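PDB 4HIZ: endosialidase from Enterobacteria phage phi92, which hydrolyses the alpha-2,8 and probably also the alpha-2,9 linkages inside polysialic acid chains. Local coordinates for residues G108-H113 with R165-M170; V114-S119 with M128-T133; D286-E291 with N311-P316. One frame throughout, in Å; residues are numbered along the deposited sequence.

Contact 1: G108-H113 with R165-M170; sequences GVQNLH and RYLSNM
With chi1 at -66°, Val109 sets CG1 beside its own backbone N and sends CG2 between N and the carbonyl carbon, which splits its two methyls between Met170 and Leu167. Val109 CG1 lies 3.7 Å from SD of Met170, which curls back to bring the sulfur near CA of Gly108. Val109 CG2 faces the backbone O of Arg165 and also meets CD2 of Leu167 at 3.8 Å. Leu167 CD2 also touches N and CA of Gln110. Gln110 folds at chi2 (75°) and turns its amide toward the other loop: NE2 gives a bent hydrogen bond of 3.1 Å to O of Leu167, reaching it from above the carbonyl plane. A water beside this bond accepts from Val109 N, 2.9 Å away, and donates to both Gln110 OE1 and Leu167 O. The far loop is braced by Arg165, whose NE and NH1 grip O of Met170 side-on, NE at 2.7 Å; Glu163 forms a salt bridge with Arg165 NH2. Segment 108-113 makes a type II beta turn from Val109 to Leu112, steadied by Asn145, whose side chain bonds to O of Val109 and of Leu112. Two loops at strand ends of neighbouring propeller sheets are joined in this way. Beside the small apolar patch of valine, leucine and methionine, the polar backbone atoms are paired: Leu167 O has two donors, the amide and the water, and the water also takes up Val109 N.

Contact 2: V114-S119 with M128-T133; sequences VAWVKS and MPEWLT
Trp116 and Glu130 form the antiparallel hydrogen-bonded pair between these strands, Trp116 N giving to Glu130 O and Glu130 N to Trp116 O, both at 2.9 Å. Farther along, Leu132 N gives a 2.8 Å bond to Val114 O, while Val114 N is taken up by a side chain, OG1 of Thr133, at 3.0 Å. Chi1 of 57° holds that hydroxyl between the threonine's N and carbonyl carbon, turned toward the valine. Among side-chain polar contacts, Trp116 NE1 meets Glu130 OE1 at 3.1 Å in a bent bond that comes from above the carboxylate plane; indole and carboxylate stand 88° apart. A water gives a further hydrogen bond to OE1 and accepts one from Lys118 NZ, while OE2 is bonded by Trp267. Lys118 also forms a salt bridge with Asp511 of the third subunit. In the apolar part, CD2 of Leu132 sits over the centre of the six-membered ring of Trp116 at 3.6 Å from its centroid, a CH-pi contact only 9° off the normal, while CD1 touches CE3. Near the plane of the Trp131 ring, Ala115 CB lies at its edge, and Val117 CG1 packs on Pro129. Pro129 and Trp131 continue the backbone bonding into the second subunit. This is a beta hairpin, with strand 130-131 short beside 113-119, in one sheet of the catalytic beta-propeller.

Contact 3: D286-E291 with N311-P316; sequences DLCVTE and NGDISP
Asn311, at the end of strand 304-311, opens an Asx turn; where two loops flank a propeller sheet, it packs against Cys288 in the loop leading to strand 291-297. A classic beta bulge lies alongside, Thr290 and Glu291 both facing His310. The close-packed part centres on the asparagine: Asn311 CB lies 3.2 Å from O of Cys288, and Asn311 OD1 faces the Cys288 SG at 3.7 Å. Asn311 OD1 also receives two backbone N-H groups, Asp313 N at 2.9 Å and Ile314 N at 3.0 Å, the latter in the carbonyl plane on a lone pair. Asn311 ND2 then bonds to O of Ile314, so both ends of the amide are tied to the loop and its flip state is fixed. Cys288 SG, anti to its own N at chi1 -171°, points into this loop and meets Ile314 CG1 at 4.0 Å. The solvent side is looser. There Asp313 is exposed, its CB 4.0 Å from Cys288 SG and its carboxylate held across the contact by one hydroxyl. Outside the contact, a salt bridge from Asp286 to Arg318 places the first loop. The Thr290 hydroxyl joins its segment to the other at two points, Thr290 OG1 accepting from Gly312 N at 2.7 Å in a nearly straight bond. Its own proton goes to OD2 of Asp313, met 2.6 Å from Thr290 OG1 on the anti side of the carboxylate and 35° out of its plane.

Overall arrangement
All three contacts belong to the catalytic beta-propeller and lie on three different sheets' strands and loops. Contact 2 is nested along the chain inside the loop closed by contact 1, and contact 3 follows both. Strand 113-119 ties the first two together: segment 108-113 ends in His113, the first residue of that strand, which stacks on Trp131 and bonds to Thr133 O of contact 2; the centres of the two contacts are about 18 Å apart. Contact 1 reaches contact 3, about 19 Å away between centres, through Arg165 and the backbone O of Thr290. Contacts 2 and 3 do not touch, their nearest atoms about 12 Å apart. Contact 1 thus bridges consecutive sheets of the propeller.

Contact 1: G108-H113 with R165-M170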
loop_
_atom_site.group_PDB
_atom_site.type_symbol
_atom_site.label_atom_id
_atom_site.label_comp_id
_atom_site.label_asym_id
_atom_site.label_seq_id
_atom_site.Cartn_x
_atom_site.Cartn_y
_atom_site.Cartn_z
ATOM N N GLY A 108 25.334 -8.803 -7.419
ATOM C CA GLY A 108 25.728 -10.157 -7.095
ATOM C C GLY A 108 24.439 -10.932 -6.904
ATOM O O GLY A 108 23.334 -10.341 -6.965
ATOM N N VAL A 109 24.536 -12.245 -6.672
ATOM C CA VAL A 109 23.302 -13.031 -6.577
ATOM C C VAL A 109 22.848 -13.329 -5.145
ATOM O O VAL A 109 21.976 -14.180 -4.932
ATOM C CB VAL A 109 23.390 -14.343 -7.425
ATOM C CG1 VAL A 109 23.482 -13.978 -8.911
ATOM C CG2 VAL A 109 24.633 -15.235 -7.004
ATOM N N GLN A 110 23.471 -12.666 -4.160
ATOM C CA GLN A 110 23.015 -12.813 -2.775
ATOM C C GLN A 110 21.503 -12.514 -2.677
ATOM O O GLN A 110 21.042 -11.452 -3.156
ATOM C CB GLN A 110 23.717 -11.808 -1.865
ATOM C CG GLN A 110 25.111 -12.258 -1.421
ATOM C CD GLN A 110 26.163 -12.127 -2.515
ATOM O OE1 GLN A 110 25.937 -11.522 -3.570
ATOM N NE2 GLN A 110 27.353 -12.673 -2.242
ATOM N N ASN A 111 20.760 -13.432 -2.053
ATOM C CA ASN A 111 19.311 -13.235 -1.759
ATOM C C ASN A 111 18.449 -12.890 -2.963
ATOM O O ASN A 111 17.336 -12.370 -2.820
ATOM C CB ASN A 111 19.164 -12.138 -0.692
ATOM C CG ASN A 111 19.594 -12.627 0.680
ATOM O OD1 ASN A 111 19.212 -13.714 1.097
ATOM N ND2 ASN A 111 20.423 -11.861 1.361
ATOM N N LEU A 112 18.933 -13.199 -4.158
ATOM C CA LEU A 112 18.316 -12.671 -5.373
ATOM C C LEU A 112 17.242 -13.616 -5.970
ATOM O O LEU A 112 17.422 -14.838 -6.002
ATOM C CB LEU A 112 19.422 -12.401 -6.413
ATOM C CG LEU A 112 19.042 -11.844 -7.781
ATOM C CD1 LEU A 112 20.224 -11.018 -8.292
ATOM C CD2 LEU A 112 18.742 -12.981 -8.784
ATOM N N HIS A 113 16.133 -13.041 -6.458
ATOM C CA HIS A 113 15.170 -13.769 -7.299
ATOM C C HIS A 113 15.133 -13.204 -8.708
ATOM O O HIS A 113 15.154 -11.970 -8.886
ATOM C CB HIS A 113 13.730 -13.593 -6.710
ATOM C CG HIS A 113 13.511 -14.304 -5.421
ATOM N ND1 HIS A 113 13.162 -15.638 -5.352
ATOM C CD2 HIS A 113 13.552 -13.859 -4.140
ATOM C CE1 HIS A 113 12.977 -15.983 -4.086
ATOM N NE2 HIS A 113 13.207 -14.924 -3.330
ATOM N N ARG A 165 25.135 -19.062 -10.516
ATOM C CA ARG A 165 26.400 -18.323 -10.360
ATOM C C ARG A 165 26.869 -18.404 -8.916
ATOM O O ARG A 165 26.059 -18.509 -7.980
ATOM C CB ARG A 165 26.228 -16.840 -10.774
ATOM C CG ARG A 165 25.543 -16.721 -12.194
ATOM C CD ARG A 165 25.665 -15.302 -12.823
ATOM N NE ARG A 165 27.061 -14.994 -13.158
ATOM C CZ ARG A 165 27.535 -14.892 -14.406
ATOM N NH1 ARG A 165 28.829 -14.617 -14.600
ATOM N NH2 ARG A 165 26.719 -15.021 -15.460
ATOM N N TYR A 166 28.184 -18.318 -8.724
ATOM C CA TYR A 166 28.740 -18.371 -7.379
ATOM C C TYR A 166 28.506 -17.071 -6.617
ATOM O O TYR A 166 28.721 -15.973 -7.129
ATOM C CB TYR A 166 30.255 -18.670 -7.469
ATOM C CG TYR A 166 30.553 -20.098 -7.868
ATOM C CD1 TYR A 166 30.408 -21.125 -6.944
ATOM C CD2 TYR A 166 31.011 -20.415 -9.151
ATOM C CE1 TYR A 166 30.681 -22.437 -7.283
ATOM C CE2 TYR A 166 31.304 -21.744 -9.500
ATOM C CZ TYR A 166 31.121 -22.734 -8.554
ATOM O OH TYR A 166 31.392 -24.047 -8.832
ATOM N N LEU A 167 28.126 -17.211 -5.361
ATOM C CA LEU A 167 28.001 -16.036 -4.493
ATOM C C LEU A 167 29.339 -15.303 -4.314
ATOM O O LEU A 167 29.370 -14.069 -4.192
ATOM C CB LEU A 167 27.440 -16.466 -3.137
ATOM C CG LEU A 167 25.974 -16.932 -3.167
ATOM C CD1 LEU A 167 25.620 -17.740 -1.934
ATOM C CD2 LEU A 167 25.085 -15.710 -3.236
ATOM N N SER A 168 30.447 -16.055 -4.312
ATOM C CA SER A 168 31.717 -15.454 -3.928
ATOM C C SER A 168 32.258 -14.521 -5.017
ATOM O O SER A 168 32.749 -13.434 -4.718
ATOM C CB SER A 168 32.739 -16.542 -3.622
ATOM O OG SER A 168 32.998 -17.291 -4.787
ATOM N N ASN A 169 32.151 -14.929 -6.275
ATOM C CA ASN A 169 32.818 -14.194 -7.328
ATOM C C ASN A 169 32.006 -14.011 -8.593
ATOM O O ASN A 169 32.543 -13.581 -9.614
ATOM C CB ASN A 169 34.142 -14.899 -7.672
ATOM C CG ASN A 169 33.932 -16.332 -8.145
ATOM O OD1 ASN A 169 32.835 -16.713 -8.562
ATOM N ND2 ASN A 169 34.978 -17.140 -8.056
ATOM N N MET A 170 30.718 -14.366 -8.521
ATOM C CA MET A 170 29.796 -14.197 -9.630
ATOM C C MET A 170 30.120 -15.016 -10.861
ATOM O O MET A 170 29.490 -14.806 -11.897
ATOM C CB MET A 170 29.668 -12.719 -10.014
ATOM C CG MET A 170 28.553 -11.973 -9.229
ATOM S SD MET A 170 26.918 -12.671 -9.644
ATOM C CE MET A 170 26.631 -11.978 -11.267
HETATM O O HOH W 1 27.285 -12.901 -6.165
#

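Contact 2: V114-S119 with M128-T133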
loop_
_atom_site.group_PDB
_atom_site.type_symbol
_atom_site.label_atom_id
_atom_site.label_comp_id
_atom_site.label_asym_id
_atom_site.label_seq_id
_atom_site.Cartn_x
_atom_site.Cartn_y
_atom_site.Cartn_z
ATOM N N VAL A 114 15.020 -14.075 -9.727
ATOM C CA VAL A 114 14.582 -13.603 -11.042
ATOM C C VAL A 114 13.084 -13.336 -10.909
ATOM O O VAL A 114 12.389 -14.126 -10.302
ATOM C CB VAL A 114 14.869 -14.670 -12.111
ATOM C CG1 VAL A 114 14.414 -14.172 -13.489
ATOM C CG2 VAL A 114 16.397 -14.978 -12.115
ATOM N N ALA A 115 12.610 -12.209 -11.418
ATOM C CA ALA A 115 11.222 -11.801 -11.128
ATOM C C ALA A 115 10.648 -11.088 -12.320
ATOM O O ALA A 115 11.350 -10.800 -13.272
ATOM C CB ALA A 115 11.284 -10.807 -9.932
ATOM N N TRP A 116 9.366 -10.747 -12.284
ATOM C CA TRP A 116 8.889 -9.769 -13.258
ATOM C C TRP A 116 7.816 -8.904 -12.637
ATOM O O TRP A 116 7.244 -9.251 -11.593
ATOM C CB TRP A 116 8.370 -10.410 -14.562
ATOM C CG TRP A 116 7.188 -11.404 -14.461
ATOM C CD1 TRP A 116 6.114 -11.379 -13.586
ATOM C CD2 TRP A 116 6.975 -12.522 -15.327
ATOM N NE1 TRP A 116 5.249 -12.430 -13.861
ATOM C CE2 TRP A 116 5.779 -13.166 -14.907
ATOM C CE3 TRP A 116 7.710 -13.064 -16.394
ATOM C CZ2 TRP A 116 5.289 -14.305 -15.547
ATOM C CZ3 TRP A 116 7.218 -14.205 -17.033
ATOM C CH2 TRP A 116 6.030 -14.812 -16.598
ATOM N N VAL A 117 7.613 -7.756 -13.262
ATOM C CA VAL A 117 6.351 -7.014 -13.084
ATOM C C VAL A 117 5.693 -6.905 -14.451
ATOM O O VAL A 117 6.361 -7.064 -15.503
ATOM C CB VAL A 117 6.526 -5.580 -12.450
ATOM C CG1 VAL A 117 7.028 -5.693 -10.984
ATOM C CG2 VAL A 117 7.485 -4.715 -13.314
ATOM N N LYS A 118 4.386 -6.653 -14.464
ATOM C CA LYS A 118 3.621 -6.717 -15.714
ATOM C C LYS A 118 2.688 -5.531 -15.789
ATOM O O LYS A 118 2.275 -5.006 -14.740
ATOM C CB LYS A 118 2.738 -7.979 -15.733
ATOM C CG LYS A 118 3.477 -9.279 -15.385
ATOM C CD LYS A 118 2.513 -10.492 -15.487
ATOM C CE LYS A 118 1.375 -10.396 -14.458
ATOM N NZ LYS A 118 0.658 -11.738 -14.276
ATOM N N SER A 119 2.327 -5.125 -17.006
ATOM C CA SER A 119 1.288 -4.095 -17.179
ATOM C C SER A 119 0.188 -4.613 -18.052
ATOM O O SER A 119 0.442 -5.050 -19.182
ATOM C CB SER A 119 1.845 -2.815 -17.818
ATOM O OG SER A 119 0.754 -1.872 -17.946
ATOM N N MET A 128 2.650 -6.058 -8.760
ATOM C CA MET A 128 3.657 -6.347 -7.740
ATOM C C MET A 128 4.693 -7.301 -8.366
ATOM O O MET A 128 4.371 -8.036 -9.311
ATOM C CB MET A 128 3.022 -7.010 -6.519
ATOM C CG MET A 128 2.532 -8.434 -6.779
ATOM S SD MET A 128 1.710 -9.221 -5.383
ATOM C CE MET A 128 0.066 -8.485 -5.531
ATOM N N PRO A 129 5.923 -7.288 -7.850
ATOM C CA PRO A 129 6.863 -8.281 -8.380
ATOM C C PRO A 129 6.407 -9.712 -8.109
ATOM O O PRO A 129 5.866 -10.014 -7.033
ATOM C CB PRO A 129 8.157 -8.032 -7.569
ATOM C CG PRO A 129 8.044 -6.636 -7.076
ATOM C CD PRO A 129 6.534 -6.429 -6.825
ATOM N N GLU A 130 6.620 -10.586 -9.095
ATOM C CA GLU A 130 6.415 -12.025 -8.913
ATOM C C GLU A 130 7.758 -12.691 -9.080
ATOM O O GLU A 130 8.438 -12.465 -10.083
ATOM C CB GLU A 130 5.428 -12.593 -9.948
ATOM C CG GLU A 130 5.293 -14.110 -9.833
ATOM C CD GLU A 130 4.342 -14.729 -10.834
ATOM O OE1 GLU A 130 3.723 -14.012 -11.669
ATOM O OE2 GLU A 130 4.224 -15.968 -10.762
ATOM N N TRP A 131 8.111 -13.507 -8.104
ATOM C CA TRP A 131 9.348 -14.289 -8.182
ATOM C C TRP A 131 9.125 -15.465 -9.120
ATOM O O TRP A 131 8.161 -16.237 -8.969
ATOM C CB TRP A 131 9.751 -14.790 -6.802
ATOM C CG TRP A 131 10.148 -13.666 -5.850
ATOM C CD1 TRP A 131 10.605 -12.410 -6.181
ATOM C CD2 TRP A 131 10.089 -13.712 -4.421
ATOM N NE1 TRP A 131 10.840 -11.665 -5.015
ATOM C CE2 TRP A 131 10.552 -12.459 -3.930
ATOM C CE3 TRP A 131 9.713 -14.708 -3.503
ATOM C CZ2 TRP A 131 10.599 -12.163 -2.567
ATOM C CZ3 TRP A 131 9.784 -14.415 -2.123
ATOM C CH2 TRP A 131 10.210 -13.151 -1.681
ATOM N N LEU A 132 10.036 -15.605 -10.081
ATOM C CA LEU A 132 9.955 -16.679 -11.076
ATOM C C LEU A 132 10.892 -17.809 -10.692
ATOM O O LEU A 132 10.583 -18.971 -10.942
ATOM C CB LEU A 132 10.377 -16.149 -12.443
ATOM C CG LEU A 132 9.435 -15.034 -12.931
ATOM C CD1 LEU A 132 10.096 -14.340 -14.143
ATOM C CD2 LEU A 132 8.011 -15.563 -13.269
ATOM N N THR A 133 12.057 -17.485 -10.131
ATOM C CA THR A 133 12.922 -18.526 -9.576
ATOM C C THR A 133 12.832 -18.464 -8.060
ATOM O O THR A 133 12.717 -17.371 -7.494
ATOM C CB THR A 133 14.416 -18.335 -10.005
ATOM O OG1 THR A 133 14.900 -17.028 -9.620
ATOM C CG2 THR A 133 14.539 -18.404 -11.514
HETATM O O HOH W 2 1.286 -13.344 -12.018
#

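Contact 3: D286-E291 with N311-P316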
loop_
_atom_site.group_PDB
_atom_site.type_symbol
_atom_site.label_atom_id
_atom_site.label_comp_id
_atom_site.label_asym_id
_atom_site.label_seq_id
_atom_site.Cartn_x
_atom_site.Cartn_y
_atom_site.Cartn_z
ATOM N N ASP A 286 37.696 -20.214 -25.556
ATOM C CA ASP A 286 36.732 -20.673 -26.531
ATOM C C ASP A 286 35.522 -21.358 -25.911
ATOM O O ASP A 286 34.541 -21.650 -26.621
ATOM C CB ASP A 286 37.406 -21.636 -27.526
ATOM C CG ASP A 286 38.339 -20.932 -28.486
ATOM O OD1 ASP A 286 38.053 -19.807 -28.914
ATOM O OD2 ASP A 286 39.353 -21.549 -28.879
ATOM N N LEU A 287 35.582 -21.649 -24.615
ATOM C CA LEU A 287 34.416 -22.209 -23.934
ATOM C C LEU A 287 33.809 -21.212 -22.976
ATOM O O LEU A 287 32.591 -21.266 -22.731
ATOM C CB LEU A 287 34.812 -23.439 -23.127
ATOM C CG LEU A 287 35.295 -24.593 -23.984
ATOM C CD1 LEU A 287 35.715 -25.762 -23.086
ATOM C CD2 LEU A 287 34.176 -24.981 -24.919
ATOM N N CYS A 288 34.637 -20.352 -22.390
ATOM C CA CYS A 288 34.171 -19.454 -21.301
ATOM C C CYS A 288 32.915 -18.658 -21.697
ATOM O O CYS A 288 32.847 -18.061 -22.779
ATOM C CB CYS A 288 35.301 -18.464 -20.870
ATOM S SG CYS A 288 34.889 -17.504 -19.379
ATOM N N VAL A 289 31.916 -18.663 -20.815
ATOM C CA VAL A 289 30.789 -17.723 -20.966
ATOM C C VAL A 289 30.720 -16.862 -19.722
ATOM O O VAL A 289 30.670 -17.358 -18.594
ATOM C CB VAL A 289 29.452 -18.465 -21.190
ATOM C CG1 VAL A 289 28.223 -17.458 -21.246
ATOM C CG2 VAL A 289 29.509 -19.269 -22.496
ATOM N N THR A 290 30.748 -15.560 -19.935
ATOM C CA THR A 290 30.643 -14.621 -18.814
ATOM C C THR A 290 29.163 -14.407 -18.520
ATOM O O THR A 290 28.729 -14.504 -17.369
ATOM C CB THR A 290 31.311 -13.299 -19.172
ATOM O OG1 THR A 290 32.707 -13.536 -19.379
ATOM C CG2 THR A 290 31.198 -12.287 -18.029
ATOM N N GLU A 291 28.405 -14.114 -19.566
ATOM C CA GLU A 291 26.957 -13.884 -19.433
ATOM C C GLU A 291 26.247 -14.330 -20.671
ATOM O O GLU A 291 26.759 -14.139 -21.775
ATOM C CB GLU A 291 26.596 -12.381 -19.232
ATOM C CG GLU A 291 26.985 -11.815 -17.878
ATOM C CD GLU A 291 26.834 -10.298 -17.791
ATOM O OE1 GLU A 291 26.834 -9.637 -18.839
ATOM O OE2 GLU A 291 26.694 -9.751 -16.681
ATOM N N ASN A 311 32.244 -13.783 -23.700
ATOM C CA ASN A 311 33.296 -14.081 -22.757
ATOM C C ASN A 311 34.059 -12.779 -22.585
ATOM O O ASN A 311 34.673 -12.287 -23.553
ATOM C CB ASN A 311 34.222 -15.171 -23.337
ATOM C CG ASN A 311 35.647 -15.063 -22.790
ATOM O OD1 ASN A 311 35.842 -14.715 -21.617
ATOM N ND2 ASN A 311 36.654 -15.357 -23.644
ATOM N N GLY A 312 34.009 -12.202 -21.375
ATOM C CA GLY A 312 34.801 -11.018 -21.061
ATOM C C GLY A 312 35.822 -11.271 -19.964
ATOM O O GLY A 312 36.380 -10.320 -19.401
ATOM N N ASP A 313 36.077 -12.553 -19.672
ATOM C CA ASP A 313 36.926 -12.966 -18.549
ATOM C C ASP A 313 38.316 -13.386 -19.010
ATOM O O ASP A 313 39.313 -13.137 -18.318
ATOM C CB ASP A 313 36.298 -14.142 -17.781
ATOM C CG ASP A 313 35.183 -13.700 -16.826
ATOM O OD1 ASP A 313 35.510 -13.118 -15.768
ATOM O OD2 ASP A 313 33.978 -13.941 -17.108
ATOM N N ILE A 314 38.372 -14.032 -20.171
ATOM C CA ILE A 314 39.645 -14.581 -20.676
ATOM C C ILE A 314 39.973 -13.951 -22.032
ATOM O O ILE A 314 39.155 -13.985 -22.936
ATOM C CB ILE A 314 39.529 -16.106 -20.913
ATOM C CG1 ILE A 314 38.856 -16.825 -19.730
ATOM C CG2 ILE A 314 40.904 -16.710 -21.254
ATOM C CD1 ILE A 314 39.596 -16.717 -18.395
ATOM N N SER A 315 41.148 -13.353 -22.192
ATOM C CA SER A 315 41.535 -12.904 -23.523
ATOM C C SER A 315 41.963 -14.143 -24.301
ATOM O O SER A 315 42.637 -14.990 -23.754
ATOM C CB SER A 315 42.711 -11.930 -23.487
ATOM O OG SER A 315 42.292 -10.692 -22.972
ATOM N N PRO A 316 41.594 -14.236 -25.579
ATOM C CA PRO A 316 40.831 -13.276 -26.389
ATOM C C PRO A 316 39.335 -13.363 -26.090
ATOM O O PRO A 316 38.811 -14.455 -25.896
ATOM C CB PRO A 316 41.132 -13.725 -27.827
ATOM C CG PRO A 316 41.353 -15.214 -27.693
ATOM C CD PRO A 316 42.057 -15.394 -26.365
#